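Long-range contact in exosome complex component Rrp42 (Methanothermobacter thermautotrophicus, PDB 2WNR), which is predicted to be a non-catalytic component of the archaeal RNA-degrading exosome, contributing to the structuring of the Rrp41 active site: residues E117-D122 with V189-L194. Numbering follows the deposited sequence.
Sequences ESRMID and VNRKAL
Ile121 and Val189 form a single antiparallel beta bridge, and beside it Asn190 N donates to Met120 O (2.7 Å, 157° at the hydrogen). Val189 CA adds a CA-H...O contact to the same oxygen. Met120 returns one through its own CA to Arg191 O; with CG anti to the backbone N (chi1 169°), its side chain starts alongside that carbonyl, CG 3.2 Å from Arg191 O, and runs on extended. Arg191 lays its straight chain along the turn at Ser118 and Arg119: CG and CD pass Ser118 O, NE comes to 3.4 Å from it, and Arg119 O lies over one guanidinium face. Arg119 points the same way alongside, its NH2 3.7 Å from Arg191 NH1 and the two planes 73° apart, a like-charge pair probably eased by Glu227 and Glu228, which touch Arg191. With the Arg191 chain cut back to an alanine, the carbonyls of Ser118 and Arg119 would probably lose their cover and the Arg119 guanidinium the group beside it. Ser118 CB meets Ala193 CB at 3.6 Å, while Ser118 OG bonds back to Cys114 O and Ile115 O. The contact thus ties the Schellman end of helix 102-117 to the lead-in of strand 193-201, with Cys232 of strand 231-237 against Ser118 and Ala193, and helix 150-164 packing on Met120, Ile121 and Val189.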
ATOM      1  N   GLU A 117      28.021   2.536  10.938  1.00 23.79           N
ATOM      2  CA  GLU A 117      29.318   3.086  10.533  1.00 23.61           C
ATOM      3  C   GLU A 117      30.389   3.029  11.629  1.00 23.21           C
ATOM      4  O   GLU A 117      31.587   2.989  11.338  1.00 23.14           O
ATOM      5  CB  GLU A 117      29.160   4.517  10.007  1.00 23.45           C
ATOM      6  CG  GLU A 117      28.267   4.638   8.769  1.00 24.08           C
ATOM      7  CD  GLU A 117      28.713   3.748   7.613  1.00 23.91           C
ATOM      8  OE1 GLU A 117      29.850   3.908   7.129  1.00 26.02           O
ATOM      9  OE2 GLU A 117      27.918   2.888   7.182  1.00 29.83           O
ATOM     10  N   SER A 118      29.953   3.034  12.884  1.00 22.97           N
ATOM     11  CA  SER A 118      30.850   2.838  14.012  1.00 22.72           C
ATOM     12  C   SER A 118      31.341   1.386  14.077  1.00 23.19           C
ATOM     13  O   SER A 118      32.283   1.072  14.810  1.00 23.90           O
ATOM     14  CB  SER A 118      30.148   3.210  15.314  1.00 22.34           C
ATOM     15  OG  SER A 118      29.111   2.293  15.612  1.00 22.61           O
ATOM     16  N   ARG A 119      30.703   0.513  13.296  1.00 22.87           N
ATOM     17  CA  ARG A 119      31.011  -0.924  13.270  1.00 23.40           C
ATOM     18  C   ARG A 119      30.931  -1.487  14.689  1.00 22.83           C
ATOM     19  O   ARG A 119      31.769  -2.286  15.124  1.00 23.06           O
ATOM     20  CB  ARG A 119      32.366  -1.214  12.583  1.00 23.06           C
ATOM     21  CG  ARG A 119      32.569  -0.481  11.241  1.00 25.36           C
ATOM     22  CD  ARG A 119      33.313  -1.317  10.196  1.00 24.77           C
ATOM     23  NE  ARG A 119      34.597  -1.782  10.685  1.00 29.37           N
ATOM     24  CZ  ARG A 119      34.998  -3.039  10.890  1.00 30.95           C
ATOM     25  NH1 ARG A 119      34.244  -4.106  10.621  1.00 29.86           N
ATOM     26  NH2 ARG A 119      36.219  -3.211  11.372  1.00 26.38           N
ATOM     27  N   MET A 120      29.898  -1.042  15.393  1.00 22.17           N
ATOM     28  CA  MET A 120      29.628  -1.406  16.772  1.00 22.45           C
ATOM     29  C   MET A 120      29.392  -2.893  16.930  1.00 22.88           C
ATOM     30  O   MET A 120      29.858  -3.502  17.894  1.00 23.08           O
ATOM     31  CB  MET A 120      28.400  -0.650  17.252  1.00 23.18           C
ATOM     32  CG  MET A 120      27.833  -1.116  18.566  1.00 24.41           C
ATOM     33  SD  MET A 120      26.669   0.101  19.187  1.00 35.92           S
ATOM     34  CE  MET A 120      26.262  -0.666  20.755  1.00 26.71           C
ATOM     35  N   ILE A 121      28.675  -3.473  15.975  1.00 22.57           N
ATOM     36  CA  ILE A 121      28.370  -4.896  15.988  1.00 22.20           C
ATOM     37  C   ILE A 121      29.137  -5.615  14.879  1.00 21.71           C
ATOM     38  O   ILE A 121      29.112  -5.191  13.730  1.00 21.54           O
ATOM     39  CB  ILE A 121      26.842  -5.118  15.882  1.00 21.73           C
ATOM     40  CG1 ILE A 121      26.181  -4.641  17.164  1.00 21.04           C
ATOM     41  CG2 ILE A 121      26.501  -6.585  15.658  1.00 22.31           C
ATOM     42  CD1 ILE A 121      24.779  -4.176  16.962  1.00 26.74           C
ATOM     43  N   ASP A 122      29.835  -6.685  15.238  1.00 22.17           N
ATOM     44  CA  ASP A 122      30.555  -7.499  14.256  1.00 22.96           C
ATOM     45  C   ASP A 122      29.583  -8.425  13.534  1.00 23.37           C
ATOM     46  O   ASP A 122      29.398  -9.581  13.938  1.00 24.06           O
ATOM     47  CB  ASP A 122      31.663  -8.314  14.925  1.00 22.60           C
ATOM     48  CG  ASP A 122      32.734  -8.790  13.936  1.00 25.45           C
ATOM     49  OD1 ASP A 122      32.575  -8.586  12.711  1.00 26.17           O
ATOM     50  OD2 ASP A 122      33.746  -9.369  14.393  1.00 26.67           O
ATOM     51  N   VAL A 189      29.841  -7.014  20.545  1.00 28.72           N
ATOM     52  CA  VAL A 189      29.969  -5.566  20.540  1.00 28.09           C
ATOM     53  C   VAL A 189      31.452  -5.225  20.483  1.00 28.02           C
ATOM     54  O   VAL A 189      32.200  -5.542  21.408  1.00 28.34           O
ATOM     55  CB  VAL A 189      29.305  -4.936  21.789  1.00 28.19           C
ATOM     56  CG1 VAL A 189      29.569  -3.440  21.850  1.00 26.56           C
ATOM     57  CG2 VAL A 189      27.806  -5.214  21.792  1.00 26.85           C
ATOM     58  N   ASN A 190      31.872  -4.596  19.389  1.00 27.15           N
ATOM     59  CA  ASN A 190      33.276  -4.232  19.209  1.00 26.21           C
ATOM     60  C   ASN A 190      33.651  -2.917  19.883  1.00 25.60           C
ATOM     61  O   ASN A 190      34.760  -2.772  20.412  1.00 24.13           O
ATOM     62  CB  ASN A 190      33.634  -4.190  17.722  1.00 26.84           C
ATOM     63  CG  ASN A 190      33.959  -5.564  17.156  1.00 27.19           C
ATOM     64  OD1 ASN A 190      34.249  -6.508  17.894  1.00 25.55           O
ATOM     65  ND2 ASN A 190      33.916  -5.679  15.834  1.00 31.82           N
ATOM     66  N   ARG A 191      32.714  -1.968  19.853  1.00 24.98           N
ATOM     67  CA  ARG A 191      32.905  -0.624  20.402  1.00 25.00           C
ATOM     68  C   ARG A 191      31.590   0.150  20.507  1.00 24.78           C
ATOM     69  O   ARG A 191      30.567  -0.267  19.969  1.00 24.41           O
ATOM     70  CB  ARG A 191      33.932   0.175  19.586  1.00 26.29           C
ATOM     71  CG  ARG A 191      33.836   0.056  18.059  1.00 26.47           C
ATOM     72  CD  ARG A 191      35.049   0.718  17.426  1.00 28.48           C
ATOM     73  NE  ARG A 191      35.317   0.269  16.061  1.00 35.10           N
ATOM     74  CZ  ARG A 191      36.008  -0.826  15.734  1.00 36.00           C
ATOM     75  NH1 ARG A 191      36.199  -1.127  14.454  1.00 34.71           N
ATOM     76  NH2 ARG A 191      36.500  -1.628  16.672  1.00 33.07           N
ATOM     77  N   LYS A 192      31.625   1.271  21.218  1.00 24.13           N
ATOM     78  CA  LYS A 192      30.440   2.102  21.400  1.00 22.76           C
ATOM     79  C   LYS A 192      30.598   3.422  20.673  1.00 21.70           C
ATOM     80  O   LYS A 192      31.715   3.886  20.441  1.00 22.08           O
ATOM     81  CB  LYS A 192      30.173   2.363  22.884  1.00 23.24           C
ATOM     82  CG  LYS A 192      29.392   1.261  23.588  1.00 22.21           C
ATOM     83  CD  LYS A 192      29.618   1.286  25.093  1.00 18.02           C
ATOM     84  CE  LYS A 192      30.842   0.480  25.470  1.00 25.05           C
ATOM     85  NZ  LYS A 192      31.185   0.641  26.909  1.00 29.32           N
ATOM     86  N   ALA A 193      29.465   4.002  20.303  1.00 20.75           N
ATOM     87  CA  ALA A 193      29.411   5.331  19.724  1.00 20.28           C
ATOM     88  C   ALA A 193      28.117   5.984  20.192  1.00 21.59           C
ATOM     89  O   ALA A 193      27.106   5.301  20.386  1.00 22.65           O
ATOM     90  CB  ALA A 193      29.452   5.249  18.223  1.00 17.07           C
ATOM     91  N   LEU A 194      28.148   7.294  20.399  1.00 21.92           N
ATOM     92  CA  LEU A 194      26.933   8.027  20.742  1.00 22.97           C
ATOM     93  C   LEU A 194      26.857   9.338  19.969  1.00 23.95           C
ATOM     94  O   LEU A 194      27.802   9.698  19.257  1.00 24.90           O
ATOM     95  CB  LEU A 194      26.827   8.266  22.255  1.00 22.40           C
ATOM     96  CG  LEU A 194      26.545   7.058  23.161  1.00 22.18           C
ATOM     97  CD1 LEU A 194      26.538   7.476  24.616  1.00 23.24           C
ATOM     98  CD2 LEU A 194      25.242   6.336  22.810  1.00 21.67           C
TER